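Local structure of trilobed Protease (Pyrococcus furiosus, 2GOP) at residues Lys295-Gly300 with Val313-Glu318; Glu25-Val30 with Leu326-Gly331; Phe199-Ile204 with Glu210-Glu215. The protein forms the beta-propeller domain of a protease and probably helps to govern which peptide substrates reach its active site. One frame throughout, in Å; residues are numbered along the deposited sequence.

Contact 1: Lys295-Gly300 with Val313-Glu318; sequences KPIAKG and VVYLKE
Ala-298 and Ile-297 press two small apolar bumps against the far end of the Tyr-315 ring. Both come obliquely and from the same side of the ring plane: the methyl of Ala-298 sits near the phenol carbon and OH, with its CB 3.7 Å from Tyr-315 CZ, while Ile-297 CG2 lies at the next corner, 4.2 Å from Tyr-315 CE2.

The longer branch of Ile-297 bypasses the ring and ends against Val-313, while CG2 faces the hollow between Val-313 and Tyr-315, alternate residues on one face of their strand. With chi1 at -73° CG2 is turned to the ring and CG1 away from it, and an extended chi2 of 174° carries CD1 to within 4.3 Å of Val-313 CG2. Val-313 CG1 in turn lies in plane at the edge of the Tyr-315 ring.

Two consecutive residues can point the same way because Ile-297 and Ala-298 form a classic beta bulge opposite Leu-287. No hydrogen bond crosses the contact; Tyr-315 OH is instead bonded to Glu-333. Replacing Tyr-315 with a leucine would probably leave that carboxylate without its hydroxyl mate and open a gap beside the Ala-298 methyl.

The contact joins two successive propeller blades just after strand 294-296, the last of its sheet. Leu-287 of strand 284-290 touches Val-313 and Tyr-315 as well, while Phe-327 and Trp-329 of strand 325-329 and Ile-304 and Phe-307 of strand 303-309 pack around the tyrosine.

Contact 2: Glu25-Val30 with Leu326-Gly331; sequences ELVAYV and LFTWDG
Leu-326 meets Tyr-29 and Val-27 through a single methyl, and its side chain is the one to trace. CB leaves the backbone in the direction of segment 25-30, yet neither CB nor CG comes within 4.2 Å of it. At CG, placed opposite the backbone N by a chi1 of -159°, the chain forks. CD1 turns back to its own sheet, where it lies 3.7 Å from CD2 of Leu-316. CD2 crosses the interface: it is 3.6 Å from Tyr-29 CD1 and 3.8 Å from Tyr-29 CE1, an oblique approach to one side of the ring, and 3.9 Å from Val-27 CG2. The leucine methyl thus wedges between two alternate residues of the strand opposite.

A looser touch extends the seam, Val-27 CG1 standing 4.4 Å from Thr-328 CG2. The polar end of Tyr-29 plays no part here, since its OH is hydrogen-bonded to the hydroxyl of Tyr-339.

The strand axes run 9.7 Å apart at 152°, and no hydrogen bond links them, so these are facing sheets in contact through side chains, not neighbours within one sheet. Strand 26-35 belongs to the first four-stranded sheet of the chain and strand 325-329 to the last. Where many propellers close the ring by sharing one sheet between the two chain termini, here each blade is built from continuous chain, and between these two segments the contact is apolar side chains only: the open Velcro topology.

Contact 3: Phe199-Ile204 with Glu210-Glu215; sequences FWDIYI and EEKMFE
The beta hairpin of strands 200-206 and 209-217 pairs Ile-202 with Phe-214 at the outer side of a propeller blade, and a classic bulge interrupts it. Ile-202 O accepts two bonds, from Met-213 N at 2.7 Å and from Phe-214 N at 3.1 Å, which shifts the register by one residue. Beyond the bulge Ile-204 N binds Glu-211 O at 2.8 Å, the donor almost in line with the carbonyl.

On the face of Ile-202 and Phe-214, isoleucine CD1 lies 3.9 Å from the phenylalanine CD2. On the other face the Glu-210 carboxylate stacks over the Tyr-203 ring, their planes 19° apart, with Glu-210 CD 3.6 Å from Tyr-203 CD2; Lys-170 forms a salt bridge to that carboxylate. The bent chain of Lys-212 runs obliquely past the same ring, its CD 3.9 Å from Tyr-203 CZ.

Lys-212 NZ forms a salt bridge within its own segment to Glu-215 OE1, 2.6 Å away. That oxygen is also only 3.2 Å from Asp-201 OD1, an acceptor meeting an acceptor. Asp-201 OD1 takes bonds from Lys-216 N and His-189 ND1, and these three donors probably offset the repulsion between the two carboxylates.

Overall arrangement
From the N terminus, segment 25-30 in the first blade opens contact 2, whose partner comes only after nearly 300 residues. Within that span contact 3 closes first, a short hairpin loop inside the blade that runs from strand 175-179 to strand 209-217. Contact 1 follows in series, spanning the junction from the blade ending at strand 294-296 to the last blade. Contact 2 then closes around both, joining last blade to first; none cross. Contacts 1 and 2 share the final sheet: strands 313-318 and 325-329 are neighbours, with Val-313 O 2.8 Å from Trp-329 N. Contact 3 lies across the ring, its centre about 34 Å from that of contact 2.

Contact 1: Lys295-Gly300 with Val313-Glu318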
loop_
_atom_site.group_PDB
_atom_site.type_symbol
_atom_site.label_atom_id
_atom_site.label_comp_id
_atom_site.label_asym_id
_atom_site.label_seq_id
_atom_site.Cartn_x
_atom_site.Cartn_y
_atom_site.Cartn_z
ATOM N N LYS A 295 -17.759 -20.931 2.693
ATOM C CA LYS A 295 -17.300 -22.258 3.064
ATOM C C LYS A 295 -15.791 -22.322 2.868
ATOM O O LYS A 295 -15.256 -21.685 1.945
ATOM C CB LYS A 295 -18.006 -23.315 2.226
ATOM C CG LYS A 295 -19.531 -23.207 2.237
ATOM C CD LYS A 295 -20.169 -24.273 1.350
ATOM C CE LYS A 295 -21.517 -23.826 0.766
ATOM N NZ LYS A 295 -21.976 -24.662 -0.396
ATOM N N PRO A 296 -15.089 -23.042 3.759
ATOM C CA PRO A 296 -13.640 -23.171 3.665
ATOM C C PRO A 296 -13.184 -24.056 2.514
ATOM O O PRO A 296 -13.832 -25.059 2.216
ATOM C CB PRO A 296 -13.263 -23.834 4.997
ATOM C CG PRO A 296 -14.470 -24.616 5.371
ATOM C CD PRO A 296 -15.624 -23.769 4.930
ATOM N N ILE A 297 -12.086 -23.664 1.869
ATOM C CA ILE A 297 -11.377 -24.525 0.928
ATOM C C ILE A 297 -10.116 -25.096 1.589
ATOM O O ILE A 297 -9.894 -26.307 1.604
ATOM C CB ILE A 297 -10.989 -23.754 -0.345
ATOM C CG1 ILE A 297 -12.237 -23.500 -1.211
ATOM C CG2 ILE A 297 -9.928 -24.530 -1.133
ATOM C CD1 ILE A 297 -11.989 -22.612 -2.431
ATOM N N ALA A 298 -9.293 -24.207 2.128
ATOM C CA ALA A 298 -8.053 -24.577 2.792
ATOM C C ALA A 298 -7.930 -23.708 4.036
ATOM O O ALA A 298 -7.452 -22.579 3.971
ATOM C CB ALA A 298 -6.853 -24.374 1.841
ATOM N N LYS A 299 -8.408 -24.238 5.163
ATOM C CA LYS A 299 -8.419 -23.524 6.430
ATOM C C LYS A 299 -7.573 -24.301 7.439
ATOM O O LYS A 299 -7.751 -25.500 7.603
ATOM C CB LYS A 299 -9.861 -23.370 6.935
ATOM C CG LYS A 299 -9.997 -22.567 8.218
ATOM C CD LYS A 299 -11.445 -22.358 8.614
ATOM C CE LYS A 299 -11.548 -21.536 9.895
ATOM N NZ LYS A 299 -12.888 -20.899 10.064
ATOM N N GLY A 300 -6.643 -23.614 8.099
ATOM C CA GLY A 300 -5.798 -24.244 9.122
ATOM C C GLY A 300 -4.716 -23.310 9.621
ATOM O O GLY A 300 -4.770 -22.115 9.365
ATOM N N VAL A 313 -9.192 -25.817 -8.208
ATOM C CA VAL A 313 -8.538 -24.749 -7.446
ATOM C C VAL A 313 -7.083 -25.125 -7.209
ATOM O O VAL A 313 -6.794 -26.272 -6.905
ATOM C CB VAL A 313 -9.208 -24.479 -6.080
ATOM C CG1 VAL A 313 -8.471 -23.337 -5.356
ATOM C CG2 VAL A 313 -10.684 -24.148 -6.262
ATOM N N VAL A 314 -6.184 -24.152 -7.367
ATOM C CA VAL A 314 -4.752 -24.351 -7.127
ATOM C C VAL A 314 -4.248 -23.247 -6.214
ATOM O O VAL A 314 -4.672 -22.097 -6.320
ATOM C CB VAL A 314 -3.922 -24.348 -8.447
ATOM C CG1 VAL A 314 -3.724 -22.928 -8.985
ATOM C CG2 VAL A 314 -2.572 -25.022 -8.236
ATOM N N TYR A 315 -3.348 -23.592 -5.310
ATOM C CA TYR A 315 -2.801 -22.588 -4.410
ATOM C C TYR A 315 -1.439 -22.989 -3.894
ATOM O O TYR A 315 -1.080 -24.181 -3.895
ATOM C CB TYR A 315 -3.766 -22.320 -3.245
ATOM C CG TYR A 315 -4.268 -23.568 -2.524
ATOM C CD1 TYR A 315 -3.533 -24.162 -1.498
ATOM C CD2 TYR A 315 -5.493 -24.129 -2.852
ATOM C CE1 TYR A 315 -4.010 -25.291 -0.830
ATOM C CE2 TYR A 315 -5.980 -25.252 -2.189
ATOM C CZ TYR A 315 -5.234 -25.830 -1.190
ATOM O OH TYR A 315 -5.731 -26.946 -0.565
ATOM N N LEU A 316 -0.677 -21.972 -3.501
ATOM C CA LEU A 316 0.527 -22.157 -2.710
ATOM C C LEU A 316 0.170 -22.082 -1.218
ATOM O O LEU A 316 -0.511 -21.142 -0.782
ATOM C CB LEU A 316 1.573 -21.091 -3.064
ATOM C CG LEU A 316 2.198 -21.165 -4.461
ATOM C CD1 LEU A 316 3.158 -19.987 -4.686
ATOM C CD2 LEU A 316 2.940 -22.492 -4.652
ATOM N N LYS A 317 0.638 -23.061 -0.447
ATOM C CA LYS A 317 0.422 -23.108 0.996
ATOM C C LYS A 317 1.744 -23.232 1.765
ATOM O O LYS A 317 2.505 -24.178 1.555
ATOM C CB LYS A 317 -0.481 -24.291 1.360
ATOM C CG LYS A 317 -0.638 -24.509 2.862
ATOM C CD LYS A 317 -1.771 -25.466 3.195
ATOM C CE LYS A 317 -1.509 -26.863 2.703
ATOM N NZ LYS A 317 -2.391 -27.873 3.380
ATOM N N GLU A 318 1.977 -22.285 2.674
ATOM C CA GLU A 318 3.151 -22.268 3.528
ATOM C C GLU A 318 2.761 -22.517 4.985
ATOM O O GLU A 318 1.669 -22.153 5.414
ATOM C CB GLU A 318 3.849 -20.919 3.402
ATOM C CG GLU A 318 5.193 -20.842 4.087
ATOM C CD GLU A 318 6.113 -19.869 3.412
ATOM O OE1 GLU A 318 6.512 -20.144 2.262
ATOM O OE2 GLU A 318 6.443 -18.834 4.030
#

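Contact 2: Glu25-Val30 with Leu326-Gly331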
loop_
_atom_site.group_PDB
_atom_site.type_symbol
_atom_site.label_atom_id
_atom_site.label_comp_id
_atom_site.label_asym_id
_atom_site.label_seq_id
_atom_site.Cartn_x
_atom_site.Cartn_y
_atom_site.Cartn_z
ATOM N N GLU A 25 -6.710 -28.666 -17.343
ATOM C CA GLU A 25 -5.969 -29.687 -16.605
ATOM C C GLU A 25 -4.492 -29.309 -16.466
ATOM O O GLU A 25 -3.661 -30.138 -16.084
ATOM C CB GLU A 25 -6.123 -31.052 -17.290
ATOM C CG GLU A 25 -7.542 -31.634 -17.200
ATOM C CD GLU A 25 -7.743 -32.559 -16.005
ATOM O OE1 GLU A 25 -7.217 -32.268 -14.905
ATOM O OE2 GLU A 25 -8.440 -33.581 -16.166
ATOM N N LEU A 26 -4.178 -28.052 -16.763
ATOM C CA LEU A 26 -2.826 -27.523 -16.590
ATOM C C LEU A 26 -2.721 -26.652 -15.346
ATOM O O LEU A 26 -3.628 -25.875 -15.032
ATOM C CB LEU A 26 -2.405 -26.694 -17.807
ATOM C CG LEU A 26 -2.180 -27.466 -19.112
ATOM C CD1 LEU A 26 -1.742 -26.516 -20.215
ATOM C CD2 LEU A 26 -1.158 -28.587 -18.929
ATOM N N VAL A 27 -1.601 -26.792 -14.644
ATOM C CA VAL A 27 -1.206 -25.826 -13.633
ATOM C C VAL A 27 0.160 -25.298 -14.044
ATOM O O VAL A 27 0.922 -25.993 -14.721
ATOM C CB VAL A 27 -1.156 -26.439 -12.215
ATOM C CG1 VAL A 27 -2.516 -27.015 -11.847
ATOM C CG2 VAL A 27 -0.080 -27.507 -12.116
ATOM N N ALA A 28 0.449 -24.057 -13.670
ATOM C CA ALA A 28 1.783 -23.494 -13.837
ATOM C C ALA A 28 2.140 -22.625 -12.645
ATOM O O ALA A 28 1.264 -22.160 -11.898
ATOM C CB ALA A 28 1.892 -22.680 -15.129
ATOM N N TYR A 29 3.441 -22.417 -12.480
ATOM C CA TYR A 29 3.972 -21.615 -11.393
ATOM C C TYR A 29 5.410 -21.243 -11.681
ATOM O O TYR A 29 6.043 -21.803 -12.582
ATOM C CB TYR A 29 3.885 -22.371 -10.057
ATOM C CG TYR A 29 4.526 -23.731 -10.072
ATOM C CD1 TYR A 29 3.828 -24.842 -10.536
ATOM C CD2 TYR A 29 5.839 -23.915 -9.623
ATOM C CE1 TYR A 29 4.398 -26.085 -10.547
ATOM C CE2 TYR A 29 6.424 -25.165 -9.638
ATOM C CZ TYR A 29 5.697 -26.246 -10.100
ATOM O OH TYR A 29 6.260 -27.497 -10.115
ATOM N N VAL A 30 5.926 -20.301 -10.896
ATOM C CA VAL A 30 7.314 -19.899 -10.995
ATOM C C VAL A 30 8.114 -20.629 -9.903
ATOM O O VAL A 30 7.742 -20.616 -8.725
ATOM C CB VAL A 30 7.482 -18.360 -10.864
ATOM C CG1 VAL A 30 8.940 -17.978 -10.965
ATOM C CG2 VAL A 30 6.675 -17.645 -11.936
ATOM N N LEU A 326 2.936 -26.342 -3.933
ATOM C CA LEU A 326 1.705 -26.264 -4.707
ATOM C C LEU A 326 0.732 -27.363 -4.306
ATOM O O LEU A 326 1.115 -28.525 -4.112
ATOM C CB LEU A 326 2.009 -26.374 -6.203
ATOM C CG LEU A 326 0.950 -25.839 -7.170
ATOM C CD1 LEU A 326 0.957 -24.336 -7.196
ATOM C CD2 LEU A 326 1.193 -26.389 -8.564
ATOM N N PHE A 327 -0.536 -26.981 -4.194
ATOM C CA PHE A 327 -1.620 -27.894 -3.846
ATOM C C PHE A 327 -2.779 -27.639 -4.790
ATOM O O PHE A 327 -2.945 -26.522 -5.275
ATOM C CB PHE A 327 -2.100 -27.637 -2.410
ATOM C CG PHE A 327 -1.096 -27.990 -1.342
ATOM C CD1 PHE A 327 -0.065 -27.119 -1.025
ATOM C CD2 PHE A 327 -1.200 -29.178 -0.636
ATOM C CE1 PHE A 327 0.856 -27.435 -0.036
ATOM C CE2 PHE A 327 -0.282 -29.504 0.361
ATOM C CZ PHE A 327 0.742 -28.635 0.662
ATOM N N THR A 328 -3.583 -28.669 -5.042
ATOM C CA THR A 328 -4.856 -28.489 -5.740
ATOM C C THR A 328 -6.014 -28.833 -4.814
ATOM O O THR A 328 -5.839 -29.459 -3.769
ATOM C CB THR A 328 -4.974 -29.332 -7.044
ATOM O OG1 THR A 328 -4.757 -30.717 -6.761
ATOM C CG2 THR A 328 -3.973 -28.858 -8.109
ATOM N N TRP A 329 -7.207 -28.404 -5.202
ATOM C CA TRP A 329 -8.389 -28.702 -4.428
ATOM C C TRP A 329 -9.594 -28.847 -5.366
ATOM O O TRP A 329 -9.897 -27.940 -6.141
ATOM C CB TRP A 329 -8.593 -27.612 -3.376
ATOM C CG TRP A 329 -9.595 -27.954 -2.357
ATOM C CD1 TRP A 329 -9.382 -28.604 -1.172
ATOM C CD2 TRP A 329 -10.986 -27.671 -2.419
ATOM N NE1 TRP A 329 -10.568 -28.743 -0.491
ATOM C CE2 TRP A 329 -11.569 -28.179 -1.237
ATOM C CE3 TRP A 329 -11.805 -27.045 -3.366
ATOM C CZ2 TRP A 329 -12.929 -28.071 -0.972
ATOM C CZ3 TRP A 329 -13.164 -26.940 -3.098
ATOM C CH2 TRP A 329 -13.709 -27.450 -1.912
ATOM N N ASP A 330 -10.231 -30.019 -5.314
ATOM C CA ASP A 330 -11.427 -30.317 -6.107
ATOM C C ASP A 330 -12.579 -30.802 -5.219
ATOM O O ASP A 330 -13.446 -31.551 -5.667
ATOM C CB ASP A 330 -11.099 -31.382 -7.162
ATOM C CG ASP A 330 -10.750 -32.748 -6.555
ATOM O OD1 ASP A 330 -10.593 -32.861 -5.320
ATOM O OD2 ASP A 330 -10.623 -33.718 -7.328
ATOM N N GLY A 331 -12.579 -30.356 -3.966
ATOM C CA GLY A 331 -13.391 -30.958 -2.910
ATOM C C GLY A 331 -12.471 -31.642 -1.912
ATOM O O GLY A 331 -12.829 -31.841 -0.748
#

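Contact 3: Phe199-Ile204 with Glu210-Glu215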
loop_
_atom_site.group_PDB
_atom_site.type_symbol
_atom_site.label_atom_id
_atom_site.label_comp_id
_atom_site.label_asym_id
_atom_site.label_seq_id
_atom_site.Cartn_x
_atom_site.Cartn_y
_atom_site.Cartn_z
ATOM N N PHE A 199 -9.973 7.236 -3.467
ATOM C CA PHE A 199 -11.156 7.084 -4.304
ATOM C C PHE A 199 -10.770 6.807 -5.740
ATOM O O PHE A 199 -9.684 7.172 -6.191
ATOM C CB PHE A 199 -12.035 8.325 -4.245
ATOM C CG PHE A 199 -12.737 8.503 -2.935
ATOM C CD1 PHE A 199 -13.913 7.821 -2.670
ATOM C CD2 PHE A 199 -12.223 9.354 -1.967
ATOM C CE1 PHE A 199 -14.570 7.980 -1.456
ATOM C CE2 PHE A 199 -12.871 9.527 -0.751
ATOM C CZ PHE A 199 -14.049 8.836 -0.496
ATOM N N TRP A 200 -11.691 6.165 -6.449
ATOM C CA TRP A 200 -11.488 5.746 -7.821
ATOM C C TRP A 200 -12.649 6.177 -8.687
ATOM O O TRP A 200 -13.777 6.280 -8.212
ATOM C CB TRP A 200 -11.376 4.227 -7.868
ATOM C CG TRP A 200 -10.334 3.746 -6.940
ATOM C CD1 TRP A 200 -10.470 3.497 -5.597
ATOM C CD2 TRP A 200 -8.980 3.511 -7.260
ATOM N NE1 TRP A 200 -9.272 3.097 -5.076
ATOM C CE2 TRP A 200 -8.339 3.095 -6.081
ATOM C CE3 TRP A 200 -8.242 3.594 -8.440
ATOM C CZ2 TRP A 200 -6.993 2.767 -6.046
ATOM C CZ3 TRP A 200 -6.907 3.271 -8.408
ATOM C CH2 TRP A 200 -6.291 2.861 -7.223
ATOM N N ASP A 201 -12.349 6.454 -9.950
ATOM C CA ASP A 201 -13.349 6.451 -11.011
ATOM C C ASP A 201 -13.152 5.152 -11.781
ATOM O O ASP A 201 -12.024 4.709 -11.962
ATOM C CB ASP A 201 -13.163 7.640 -11.948
ATOM C CG ASP A 201 -13.348 8.973 -11.251
ATOM O OD1 ASP A 201 -14.099 9.039 -10.256
ATOM O OD2 ASP A 201 -12.735 9.954 -11.706
ATOM N N ILE A 202 -14.242 4.527 -12.200
ATOM C CA ILE A 202 -14.162 3.263 -12.948
ATOM C C ILE A 202 -14.917 3.401 -14.262
ATOM O O ILE A 202 -16.102 3.737 -14.272
ATOM C CB ILE A 202 -14.739 2.075 -12.172
ATOM C CG1 ILE A 202 -14.049 1.932 -10.807
ATOM C CG2 ILE A 202 -14.605 0.780 -13.013
ATOM C CD1 ILE A 202 -14.758 0.987 -9.852
ATOM N N TYR A 203 -14.207 3.139 -15.359
ATOM C CA TYR A 203 -14.744 3.245 -16.708
ATOM C C TYR A 203 -14.823 1.875 -17.332
ATOM O O TYR A 203 -14.170 0.936 -16.882
ATOM C CB TYR A 203 -13.829 4.108 -17.579
ATOM C CG TYR A 203 -13.674 5.519 -17.084
ATOM C CD1 TYR A 203 -12.734 5.836 -16.108
ATOM C CD2 TYR A 203 -14.457 6.541 -17.602
ATOM C CE1 TYR A 203 -12.600 7.146 -15.644
ATOM C CE2 TYR A 203 -14.324 7.848 -17.163
ATOM C CZ TYR A 203 -13.396 8.146 -16.186
ATOM O OH TYR A 203 -13.273 9.444 -15.762
ATOM N N ILE A 204 -15.623 1.762 -18.379
ATOM C CA ILE A 204 -15.573 0.596 -19.242
ATOM C C ILE A 204 -15.199 1.068 -20.655
ATOM O O ILE A 204 -15.740 2.058 -21.159
ATOM C CB ILE A 204 -16.885 -0.245 -19.184
ATOM C CG1 ILE A 204 -16.656 -1.617 -19.841
ATOM C CG2 ILE A 204 -18.056 0.519 -19.823
ATOM C CD1 ILE A 204 -17.435 -2.772 -19.196
ATOM N N GLU A 210 -14.973 5.140 -24.148
ATOM C CA GLU A 210 -15.178 4.708 -22.780
ATOM C C GLU A 210 -16.392 5.375 -22.186
ATOM O O GLU A 210 -16.876 6.388 -22.687
ATOM C CB GLU A 210 -13.938 4.991 -21.929
ATOM C CG GLU A 210 -13.860 6.402 -21.351
ATOM C CD GLU A 210 -12.537 6.696 -20.673
ATOM O OE1 GLU A 210 -11.760 5.742 -20.394
ATOM O OE2 GLU A 210 -12.283 7.896 -20.423
ATOM N N GLU A 211 -16.875 4.773 -21.110
ATOM C CA GLU A 211 -18.068 5.196 -20.425
ATOM C C GLU A 211 -17.763 5.087 -18.947
ATOM O O GLU A 211 -17.163 4.098 -18.514
ATOM C CB GLU A 211 -19.185 4.209 -20.768
ATOM C CG GLU A 211 -20.544 4.769 -20.721
ATOM C CD GLU A 211 -21.615 3.726 -21.008
ATOM O OE1 GLU A 211 -21.307 2.623 -21.529
ATOM O OE2 GLU A 211 -22.772 4.034 -20.722
ATOM N N LYS A 212 -18.176 6.070 -18.159
ATOM C CA LYS A 212 -17.956 5.991 -16.719
ATOM C C LYS A 212 -19.031 5.103 -16.104
ATOM O O LYS A 212 -20.225 5.270 -16.393
ATOM C CB LYS A 212 -17.949 7.380 -16.083
ATOM C CG LYS A 212 -17.703 7.378 -14.562
ATOM C CD LYS A 212 -16.746 8.482 -14.124
ATOM C CE LYS A 212 -17.228 9.868 -14.507
ATOM N NZ LYS A 212 -16.305 10.959 -14.097
ATOM N N MET A 213 -18.603 4.148 -15.279
ATOM C CA MET A 213 -19.528 3.286 -14.537
ATOM C C MET A 213 -19.684 3.768 -13.103
ATOM O O MET A 213 -20.797 3.736 -12.542
ATOM C CB MET A 213 -19.048 1.832 -14.551
ATOM C CG MET A 213 -19.276 1.122 -15.885
ATOM S SD MET A 213 -18.728 -0.608 -15.871
ATOM C CE MET A 213 -19.982 -1.391 -14.885
ATOM N N PHE A 214 -18.575 4.208 -12.505
ATOM C CA PHE A 214 -18.572 4.643 -11.109
ATOM C C PHE A 214 -17.747 5.904 -10.933
ATOM O O PHE A 214 -16.648 6.010 -11.475
ATOM C CB PHE A 214 -18.044 3.536 -10.200
ATOM C CG PHE A 214 -18.885 2.300 -10.216
ATOM C CD1 PHE A 214 -20.080 2.261 -9.525
ATOM C CD2 PHE A 214 -18.496 1.181 -10.947
ATOM C CE1 PHE A 214 -20.869 1.120 -9.538
ATOM C CE2 PHE A 214 -19.282 0.039 -10.973
ATOM C CZ PHE A 214 -20.475 0.013 -10.275
ATOM N N GLU A 215 -18.290 6.847 -10.167
ATOM C CA GLU A 215 -17.646 8.132 -9.896
ATOM C C GLU A 215 -17.244 8.240 -8.426
ATOM O O GLU A 215 -18.080 8.085 -7.548
ATOM C CB GLU A 215 -18.613 9.269 -10.255
ATOM C CG GLU A 215 -18.170 10.654 -9.818
ATOM C CD GLU A 215 -16.870 11.093 -10.441
ATOM O OE1 GLU A 215 -16.529 10.623 -11.548
ATOM O OE2 GLU A 215 -16.185 11.926 -9.820
#